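Local coordinates for glutamate receptor kainate-like protein (Pleurobrachia bachei, PDB 4ZDM) that binds glycine in the ligand-binding domain of a kainate-like ionotropic glutamate receptor subunit, and so probably gates a glycine-activated ion channel, at residues A[3-8]-A[50-55]; A[18-23]-A[246-251]; A[117-122]-A[205-210]. All blocks are in the same frame, centred on the assembly; numbering follows the deposited sequence. Where two conformers were deposited one is given.

The three contacts are spread along a two-lobed ligand-binding domain of the periplasmic-binding-protein kind. Contact 1 sits at the surface, its centre about 26 Å from that of the chain, whereas contact 2 lies deeper, about 12 Å away. Their centres are about 24 Å apart, and their segments alternate along the chain. Contact 3 is about 43 Å from contact 1, centre to centre, on the opposite side of the chain's centre, and is nested within the loop that contact 2 closes. Contact 2 comes nearest to the bound glycine, the Phe20 side chain being about 6 Å from it; Gly117 of contact 3 is about 13 Å away.

Contact 1: residues A[3-8]-A[50-55]; sequences NNLNGM and QDLNFT
OD1 of Asn4 is gripped by two N-H groups. The backbone N of Asn6 donates to it in the carbonyl plane, closing an Asx turn, while ND2 of Asn53 reaches the same OD1 at 3.2 Å from above that plane. The two amides are turned 73° apart, yet OD1 lies close to the plane of the Asn53 amide. With CG set between its backbone N and carbonyl carbon (chi1 62°), Asn4 holds its amide over CB of Asn53.

Backbone bonds fasten the rest. Leu5 N gives a nearly straight bond of 2.8 Å to Leu52 O, Gly7 N bonds to Asn53 O, and Thr55 N meets Met8 O at 2.9 Å. The chain folds through a type I' turn from Leu5 to Met8, which presents Gly7 N to Asn53 O; the backbone angles of Gly7 call for glycine.

Leu5 runs alongside Phe54, its CD1 4.0 Å from ring atom CD2, and the same methyl approaches CD2 of Leu52 at 4.4 Å. Leu230 of helix 228-240 packs on Leu5 and Leu52. At the wet margins, one water bridges Asn3 O to Asp51 OD1 and another joins Gly7 O to Thr55 OG1, which also bonds His9. The topology is that of a beta-alpha-beta unit: helix 40-52 ends, Asn53 turns with positive phi, and strand 54-59 pairs parallel with strand 8-13.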
loop_
_atom_site.group_PDB
_atom_site.type_symbol
_atom_site.label_atom_id
_atom_site.label_comp_id
_atom_site.label_asym_id
_atom_site.label_seq_id
_atom_site.Cartn_x
_atom_site.Cartn_y
_atom_site.Cartn_z
ATOM N N ASN A 3 -2.917 5.505 -23.172
ATOM C CA ASN A 3 -3.278 4.460 -22.170
ATOM C C ASN A 3 -2.419 4.545 -20.919
ATOM O O ASN A 3 -1.208 4.676 -21.013
ATOM C CB ASN A 3 -3.124 3.047 -22.730
ATOM C CG ASN A 3 -4.130 2.735 -23.806
ATOM O OD1 ASN A 3 -5.081 3.490 -24.012
ATOM N ND2 ASN A 3 -3.936 1.611 -24.496
ATOM N N ASN A 4 -3.055 4.447 -19.751
ATOM C CA ASN A 4 -2.356 4.702 -18.540
ATOM C C ASN A 4 -3.072 4.016 -17.365
ATOM O O ASN A 4 -3.977 3.206 -17.523
ATOM C CB ASN A 4 -2.187 6.204 -18.311
ATOM C CG ASN A 4 -3.492 6.971 -18.178
ATOM O OD1 ASN A 4 -4.254 6.836 -17.215
ATOM N ND2 ASN A 4 -3.696 7.894 -19.117
ATOM N N LEU A 5 -2.588 4.295 -16.163
ATOM C CA LEU A 5 -3.099 3.620 -14.959
ATOM C C LEU A 5 -4.219 4.320 -14.202
ATOM O O LEU A 5 -4.634 3.885 -13.105
ATOM C CB LEU A 5 -1.936 3.363 -14.013
ATOM C CG LEU A 5 -0.806 2.517 -14.558
ATOM C CD1 LEU A 5 0.318 2.309 -13.575
ATOM C CD2 LEU A 5 -1.374 1.172 -14.987
ATOM N N ASN A 6 -4.726 5.404 -14.764
ATOM C CA ASN A 6 -5.969 6.003 -14.318
ATOM C C ASN A 6 -5.960 6.360 -12.852
ATOM O O ASN A 6 -6.962 6.201 -12.164
ATOM C CB ASN A 6 -7.151 5.052 -14.633
ATOM C CG ASN A 6 -7.258 4.713 -16.132
ATOM O OD1 ASN A 6 -6.852 5.488 -16.992
ATOM N ND2 ASN A 6 -7.819 3.556 -16.432
ATOM N N GLY A 7 -4.830 6.864 -12.357
ATOM C CA GLY A 7 -4.749 7.324 -11.003
ATOM C C GLY A 7 -4.533 6.288 -9.921
ATOM O O GLY A 7 -4.734 6.505 -8.719
ATOM N N MET A 8 -4.073 5.125 -10.328
ATOM C CA MET A 8 -3.627 4.096 -9.385
ATOM C C MET A 8 -2.591 4.664 -8.450
ATOM O O MET A 8 -1.757 5.450 -8.858
ATOM C CB MET A 8 -3.001 2.897 -10.151
ATOM C CG MET A 8 -2.663 1.685 -9.328
ATOM S SD MET A 8 -1.947 0.414 -10.442
ATOM C CE MET A 8 -1.893 -0.940 -9.261
ATOM N N GLN A 50 3.968 10.896 -14.334
ATOM C CA GLN A 50 3.212 11.888 -15.139
ATOM C C GLN A 50 2.700 11.236 -16.394
ATOM O O GLN A 50 1.534 11.401 -16.759
ATOM C CB GLN A 50 4.117 13.073 -15.442
ATOM C CG GLN A 50 3.458 14.145 -16.247
ATOM C CD GLN A 50 4.400 15.321 -16.431
ATOM O OE1 GLN A 50 5.617 15.196 -16.238
ATOM N NE2 GLN A 50 3.842 16.474 -16.781
ATOM N N ASP A 51 3.501 10.397 -17.057
ATOM C CA ASP A 51 3.089 9.690 -18.244
ATOM C C ASP A 51 2.066 8.593 -17.986
ATOM O O ASP A 51 1.012 8.530 -18.656
ATOM C CB ASP A 51 4.321 9.113 -18.943
ATOM C CG ASP A 51 4.043 8.641 -20.339
ATOM O OD1 ASP A 51 3.478 7.557 -20.511
ATOM O OD2 ASP A 51 4.347 9.394 -21.271
ATOM N N LEU A 52 2.315 7.760 -16.989
ATOM C CA LEU A 52 1.471 6.606 -16.713
ATOM C C LEU A 52 0.309 6.939 -15.779
ATOM O O LEU A 52 -0.555 6.091 -15.587
ATOM C CB LEU A 52 2.272 5.473 -16.091
ATOM C CG LEU A 52 3.035 4.452 -16.940
ATOM C CD1 LEU A 52 4.015 5.166 -17.725
ATOM C CD2 LEU A 52 3.713 3.386 -16.127
ATOM N N ASN A 53 0.260 8.140 -15.249
ATOM C CA ASN A 53 -0.884 8.588 -14.432
ATOM C C ASN A 53 -1.083 7.731 -13.204
ATOM O O ASN A 53 -2.118 7.098 -13.012
ATOM C CB ASN A 53 -2.158 8.598 -15.260
ATOM C CG ASN A 53 -3.263 9.395 -14.624
ATOM O OD1 ASN A 53 -3.070 10.104 -13.688
ATOM N ND2 ASN A 53 -4.452 9.243 -15.175
ATOM N N PHE A 54 -0.067 7.715 -12.379
ATOM C CA PHE A 54 -0.156 7.082 -11.065
ATOM C C PHE A 54 0.350 8.027 -10.003
ATOM O O PHE A 54 1.158 8.930 -10.287
ATOM C CB PHE A 54 0.594 5.726 -10.950
ATOM C CG PHE A 54 2.078 5.765 -11.128
ATOM C CD1 PHE A 54 2.924 6.111 -10.117
ATOM C CD2 PHE A 54 2.619 5.376 -12.325
ATOM C CE1 PHE A 54 4.313 6.071 -10.263
ATOM C CE2 PHE A 54 3.987 5.283 -12.480
ATOM C CZ PHE A 54 4.839 5.648 -11.466
ATOM N N THR A 55 -0.168 7.864 -8.784
ATOM C CA THR A 55 0.353 8.550 -7.631
ATOM C C THR A 55 1.269 7.583 -6.877
ATOM O O THR A 55 1.166 6.349 -7.062
ATOM C CB THR A 55 -0.728 9.072 -6.688
ATOM O OG1 THR A 55 -1.509 8.003 -6.203
ATOM C CG2 THR A 55 -1.606 10.071 -7.381
HETATM O O HOH W 1 1.542 5.230 -20.128
HETATM O O HOH W 2 -4.173 7.795 -6.507
#

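Contact 2: residues A[18-23]-A[246-251]; sequences MPFISE and ELYAKY
The loop at Met18-Phe20 comes up against helix 243-254 with no hydrogen bond between the segments, the CA atoms of Pro19 and Tyr251 standing 6.3 Å apart and a cis peptide bond preceding the proline.

Pro19 points toward the helix and meets both tyrosines. Its CG sits 3.6 Å from CE2 of Tyr248, obliquely to the ring, with CZ and OH of that tyrosine also near; its CB rests 4.1 Å from CB of Tyr251. Tyr248 carries CG anti to the backbone N (chi1 -166°), which brings its ring from the flank of the helix to the proline. The same CE2 is also met by CE1 of Phe20 at 4.1 Å, which lies at the edge of the Tyr248 ring, near its plane. Met18 is bent at both chi2 and chi3, and this folds its methyl CE back to 3.8 Å from CD1 of Tyr251, the two side chains crossing at about a right angle.

Tyr197 of helix 194-198 joins the cluster, touching Met18, Pro19 and Tyr248. The hydroxyl of Tyr251 is hydrogen-bonded to Glu43 and Gly39, which ties helix 243-254 to the start of helix 40-52; Lys250, one residue earlier, forms a salt bridge with Glu43. This is an aromatic-rich packing of a loop on a helix, near the glycine site: the Phe20 side chain lies about 6 Å from the bound glycine.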
loop_
_atom_site.group_PDB
_atom_site.type_symbol
_atom_site.label_atom_id
_atom_site.label_comp_id
_atom_site.label_asym_id
_atom_site.label_seq_id
_atom_site.Cartn_x
_atom_site.Cartn_y
_atom_site.Cartn_z
ATOM N N MET A 18 23.440 7.319 -4.010
ATOM C CA MET A 18 23.698 8.136 -5.164
ATOM C C MET A 18 24.530 7.398 -6.178
ATOM O O MET A 18 25.313 6.527 -5.824
ATOM C CB MET A 18 24.360 9.430 -4.689
ATOM C CG MET A 18 23.386 10.379 -3.970
ATOM S SD MET A 18 22.041 10.984 -5.002
ATOM C CE MET A 18 22.887 12.309 -5.872
ATOM N N PRO A 19 24.350 7.733 -7.482
ATOM C CA PRO A 19 23.572 8.865 -8.001
ATOM C C PRO A 19 22.098 8.572 -8.267
ATOM O O PRO A 19 21.384 9.417 -8.797
ATOM C CB PRO A 19 24.284 9.168 -9.331
ATOM C CG PRO A 19 24.698 7.817 -9.800
ATOM C CD PRO A 19 25.086 7.045 -8.564
ATOM N N PHE A 20 21.649 7.393 -7.852
ATOM C CA PHE A 20 20.323 6.924 -8.215
ATOM C C PHE A 20 19.218 7.532 -7.341
ATOM O O PHE A 20 18.193 8.001 -7.869
ATOM C CB PHE A 20 20.298 5.407 -8.143
ATOM C CG PHE A 20 21.351 4.741 -8.992
ATOM C CD1 PHE A 20 21.289 4.798 -10.386
ATOM C CD2 PHE A 20 22.445 4.122 -8.395
ATOM C CE1 PHE A 20 22.321 4.210 -11.164
ATOM C CE2 PHE A 20 23.434 3.547 -9.186
ATOM C CZ PHE A 20 23.367 3.591 -10.539
ATOM N N ILE A 21 19.424 7.527 -6.014
ATOM C CA ILE A 21 18.454 8.052 -5.031
ATOM C C ILE A 21 19.217 8.676 -3.902
ATOM O O ILE A 21 20.137 8.056 -3.358
ATOM C CB ILE A 21 17.507 6.950 -4.482
ATOM C CG1 ILE A 21 16.806 6.221 -5.626
ATOM C CG2 ILE A 21 16.496 7.546 -3.473
ATOM C CD1 ILE A 21 15.951 5.068 -5.195
ATOM N N SER A 22 18.885 9.922 -3.561
ATOM C CA SER A 22 19.538 10.569 -2.418
ATOM C C SER A 22 19.053 10.097 -1.063
ATOM O O SER A 22 18.047 9.424 -0.954
ATOM C CB SER A 22 19.314 12.076 -2.535
ATOM O OG SER A 22 17.971 12.398 -2.262
ATOM N N GLU A 23 19.800 10.442 -0.003
ATOM C CA GLU A 23 19.197 10.438 1.325
ATOM C C GLU A 23 18.018 11.422 1.349
ATOM O O GLU A 23 17.992 12.382 0.576
ATOM C CB GLU A 23 20.234 10.839 2.390
ATOM C CG GLU A 23 21.384 9.921 2.498
ATOM C CD GLU A 23 21.081 8.580 3.131
ATOM O OE1 GLU A 23 20.030 8.384 3.752
ATOM O OE2 GLU A 23 21.965 7.685 3.054
ATOM N N GLU A 246 21.553 11.234 -20.091
ATOM C CA GLU A 246 21.666 12.655 -19.740
ATOM C C GLU A 246 21.442 12.920 -18.258
ATOM O O GLU A 246 22.159 13.730 -17.666
ATOM C CB GLU A 246 20.676 13.487 -20.559
ATOM C CG GLU A 246 20.974 13.556 -22.057
ATOM C CD GLU A 246 19.792 14.124 -22.857
ATOM O OE1 GLU A 246 18.705 14.386 -22.264
ATOM O OE2 GLU A 246 19.960 14.311 -24.085
ATOM N N LEU A 247 20.496 12.213 -17.640
ATOM C CA LEU A 247 20.300 12.349 -16.185
ATOM C C LEU A 247 21.512 11.900 -15.441
ATOM O O LEU A 247 21.930 12.547 -14.483
ATOM C CB LEU A 247 19.067 11.547 -15.724
ATOM C CG LEU A 247 17.712 12.089 -16.061
ATOM C CD1 LEU A 247 16.626 11.083 -15.809
ATOM C CD2 LEU A 247 17.466 13.362 -15.208
ATOM N N TYR A 248 22.057 10.756 -15.826
ATOM C CA TYR A 248 23.225 10.238 -15.136
ATOM C C TYR A 248 24.373 11.231 -15.230
ATOM O O TYR A 248 25.027 11.564 -14.230
ATOM C CB TYR A 248 23.631 8.886 -15.701
ATOM C CG TYR A 248 24.607 8.149 -14.824
ATOM C CD1 TYR A 248 25.961 8.439 -14.904
ATOM C CD2 TYR A 248 24.182 7.203 -13.917
ATOM C CE1 TYR A 248 26.855 7.803 -14.084
ATOM C CE2 TYR A 248 25.074 6.539 -13.124
ATOM C CZ TYR A 248 26.386 6.841 -13.202
ATOM O OH TYR A 248 27.302 6.201 -12.395
ATOM N N ALA A 249 24.614 11.719 -16.426
ATOM C CA ALA A 249 25.678 12.716 -16.609
ATOM C C ALA A 249 25.439 13.977 -15.810
ATOM O O ALA A 249 26.402 14.585 -15.247
ATOM C CB ALA A 249 25.834 13.034 -18.098
ATOM N N LYS A 250 24.189 14.427 -15.703
ATOM C CA LYS A 250 23.904 15.602 -14.911
ATOM C C LYS A 250 24.321 15.406 -13.452
ATOM O O LYS A 250 24.939 16.308 -12.826
ATOM C CB LYS A 250 22.426 15.957 -14.999
ATOM C CG LYS A 250 22.046 17.148 -14.158
ATOM C CD LYS A 250 20.586 17.514 -14.280
ATOM C CE LYS A 250 19.752 16.538 -13.512
ATOM N NZ LYS A 250 18.351 17.020 -13.547
ATOM N N TYR A 251 23.971 14.261 -12.862
ATOM C CA TYR A 251 24.336 14.035 -11.481
ATOM C C TYR A 251 25.823 13.806 -11.300
ATOM O O TYR A 251 26.400 14.270 -10.301
ATOM C CB TYR A 251 23.519 12.841 -10.914
ATOM C CG TYR A 251 22.125 13.262 -10.505
ATOM C CD1 TYR A 251 21.885 13.784 -9.256
ATOM C CD2 TYR A 251 21.069 13.205 -11.382
ATOM C CE1 TYR A 251 20.646 14.210 -8.897
ATOM C CE2 TYR A 251 19.810 13.663 -11.051
ATOM C CZ TYR A 251 19.595 14.154 -9.802
ATOM O OH TYR A 251 18.373 14.596 -9.406
#

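Contact 3: residues A[117-122]-A[205-210]; sequences GALVKS and IVQIGE
Three backbone hydrogen bonds join the two segments. Val120 and Val206 form a hydrogen-bonded antiparallel pair, Val206 N to Val120 O at 2.9 Å and Val120 N to Val206 O at 3.0 Å; farther along, Ile208 N reaches Ala118 O at 2.8 Å, with a nearly straight N-H (171°). The flanking pairs, Leu119 with Gln207 and Lys121 with Ile205, are non-hydrogen-bonded, and CA of Leu119 makes a CA-H...O contact of 3.3 Å with Val206 O. This pairing of strands 112-121 and 205-221 belongs to the mixed sheet of the binding-protein fold, where strand 186-192 continues it beyond strand 112-121.

Apolar contacts fill both faces. On one, Val120 and Val206 lie side by side, CG1 to CG2 at 3.8 Å, and CD1 of Ile208 reaches that same CG1. On the other, CD2 of Leu119 lies 4.0 Å from CG2 of Ile205, the two side chains crossing at about a right angle, while CD1 rests on CG of Gln207. Replacing Leu119 with an alanine would probably leave a gap between Ile205 and Gln207 and take away the packing against Met181 of helix 174-182.

Among the polar links, one water accepts from Ala118 N and lies 2.8 Å from Ile208 O, and OE1 of Gln207 is hydrogen-bonded to the hydroxyl of Thr211.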
loop_
_atom_site.group_PDB
_atom_site.type_symbol
_atom_site.label_atom_id
_atom_site.label_comp_id
_atom_site.label_asym_id
_atom_site.label_seq_id
_atom_site.Cartn_x
_atom_site.Cartn_y
_atom_site.Cartn_z
ATOM N N GLY A 117 33.245 -4.348 -10.571
ATOM C CA GLY A 117 34.617 -3.890 -10.546
ATOM C C GLY A 117 35.207 -4.094 -9.180
ATOM O O GLY A 117 34.534 -3.953 -8.178
ATOM N N ALA A 118 36.495 -4.393 -9.179
ATOM C CA ALA A 118 37.267 -4.560 -7.949
ATOM C C ALA A 118 38.124 -3.312 -7.777
ATOM O O ALA A 118 39.029 -3.093 -8.604
ATOM C CB ALA A 118 38.107 -5.798 -8.047
ATOM N N LEU A 119 37.808 -2.478 -6.783
ATOM C CA LEU A 119 38.502 -1.213 -6.617
ATOM C C LEU A 119 39.312 -1.237 -5.311
ATOM O O LEU A 119 38.940 -1.911 -4.334
ATOM C CB LEU A 119 37.509 -0.044 -6.675
ATOM C CG LEU A 119 37.132 0.442 -8.076
ATOM C CD1 LEU A 119 36.392 -0.597 -8.908
ATOM C CD2 LEU A 119 36.321 1.744 -7.925
ATOM N N VAL A 120 40.430 -0.502 -5.308
ATOM C CA VAL A 120 41.379 -0.556 -4.190
ATOM C C VAL A 120 42.105 0.773 -4.107
ATOM O O VAL A 120 42.261 1.440 -5.129
ATOM C CB VAL A 120 42.377 -1.740 -4.378
ATOM C CG1 VAL A 120 43.303 -1.480 -5.572
ATOM C CG2 VAL A 120 43.165 -2.034 -3.085
ATOM N N LYS A 121 42.592 1.095 -2.907
ATOM C CA LYS A 121 43.493 2.262 -2.735
ATOM C C LYS A 121 44.879 1.832 -3.261
ATOM O O LYS A 121 45.427 0.840 -2.823
ATOM C CB LYS A 121 43.548 2.701 -1.278
ATOM C CG LYS A 121 44.344 3.999 -1.028
ATOM C CD LYS A 121 44.451 4.257 0.481
ATOM C CE LYS A 121 45.567 5.242 0.823
ATOM N NZ LYS A 121 45.736 5.296 2.308
ATOM N N SER A 122 45.380 2.540 -4.257
ATOM C CA SER A 122 46.618 2.135 -4.944
ATOM C C SER A 122 47.815 2.162 -4.004
ATOM O O SER A 122 48.024 3.141 -3.290
ATOM C CB SER A 122 46.887 3.044 -6.150
ATOM O OG SER A 122 47.986 2.556 -6.912
ATOM N N ILE A 205 42.338 5.871 -5.878
ATOM C CA ILE A 205 41.483 4.681 -6.031
ATOM C C ILE A 205 41.649 4.212 -7.443
ATOM O O ILE A 205 41.507 5.006 -8.393
ATOM C CB ILE A 205 40.026 5.003 -5.703
ATOM C CG1 ILE A 205 39.890 5.469 -4.248
ATOM C CG2 ILE A 205 39.111 3.773 -5.963
ATOM C CD1 ILE A 205 40.401 4.537 -3.204
ATOM N N VAL A 206 41.973 2.934 -7.606
ATOM C CA VAL A 206 42.095 2.346 -8.937
ATOM C C VAL A 206 41.289 1.057 -9.066
ATOM O O VAL A 206 40.991 0.378 -8.078
ATOM C CB VAL A 206 43.550 2.046 -9.276
ATOM C CG1 VAL A 206 44.371 3.342 -9.217
ATOM C CG2 VAL A 206 44.106 1.001 -8.357
ATOM N N GLN A 207 41.015 0.689 -10.307
ATOM C CA GLN A 207 40.327 -0.559 -10.597
ATOM C C GLN A 207 41.327 -1.645 -10.972
ATOM O O GLN A 207 42.245 -1.425 -11.765
ATOM C CB GLN A 207 39.307 -0.361 -11.725
ATOM C CG GLN A 207 38.614 -1.654 -12.075
ATOM C CD GLN A 207 37.340 -1.517 -12.970
ATOM O OE1 GLN A 207 36.744 -2.535 -13.387
ATOM N NE2 GLN A 207 36.924 -0.326 -13.231
ATOM N N ILE A 208 41.182 -2.798 -10.360
ATOM C CA ILE A 208 42.028 -3.946 -10.689
ATOM C C ILE A 208 41.509 -4.698 -11.911
ATOM O O ILE A 208 40.431 -5.313 -11.865
ATOM C CB ILE A 208 42.091 -4.905 -9.532
ATOM C CG1 ILE A 208 42.740 -4.249 -8.315
ATOM C CG2 ILE A 208 42.866 -6.170 -9.928
ATOM C CD1 ILE A 208 42.484 -4.962 -7.015
ATOM N N GLY A 209 42.271 -4.652 -12.997
ATOM C CA GLY A 209 41.842 -5.335 -14.188
ATOM C C GLY A 209 40.584 -4.755 -14.798
ATOM O O GLY A 209 40.280 -3.573 -14.644
ATOM N N GLU A 210 39.864 -5.615 -15.506
ATOM C CA GLU A 210 38.708 -5.237 -16.266
ATOM C C GLU A 210 37.398 -5.454 -15.495
ATOM O O GLU A 210 37.339 -6.236 -14.556
ATOM C CB GLU A 210 38.664 -6.039 -17.574
ATOM C CG GLU A 210 39.867 -5.787 -18.495
ATOM C CD GLU A 210 39.963 -4.334 -18.958
ATOM O OE1 GLU A 210 38.983 -3.840 -19.553
ATOM O OE2 GLU A 210 41.004 -3.675 -18.713
HETATM O O HOH W 3 37.671 -5.017 -11.925
#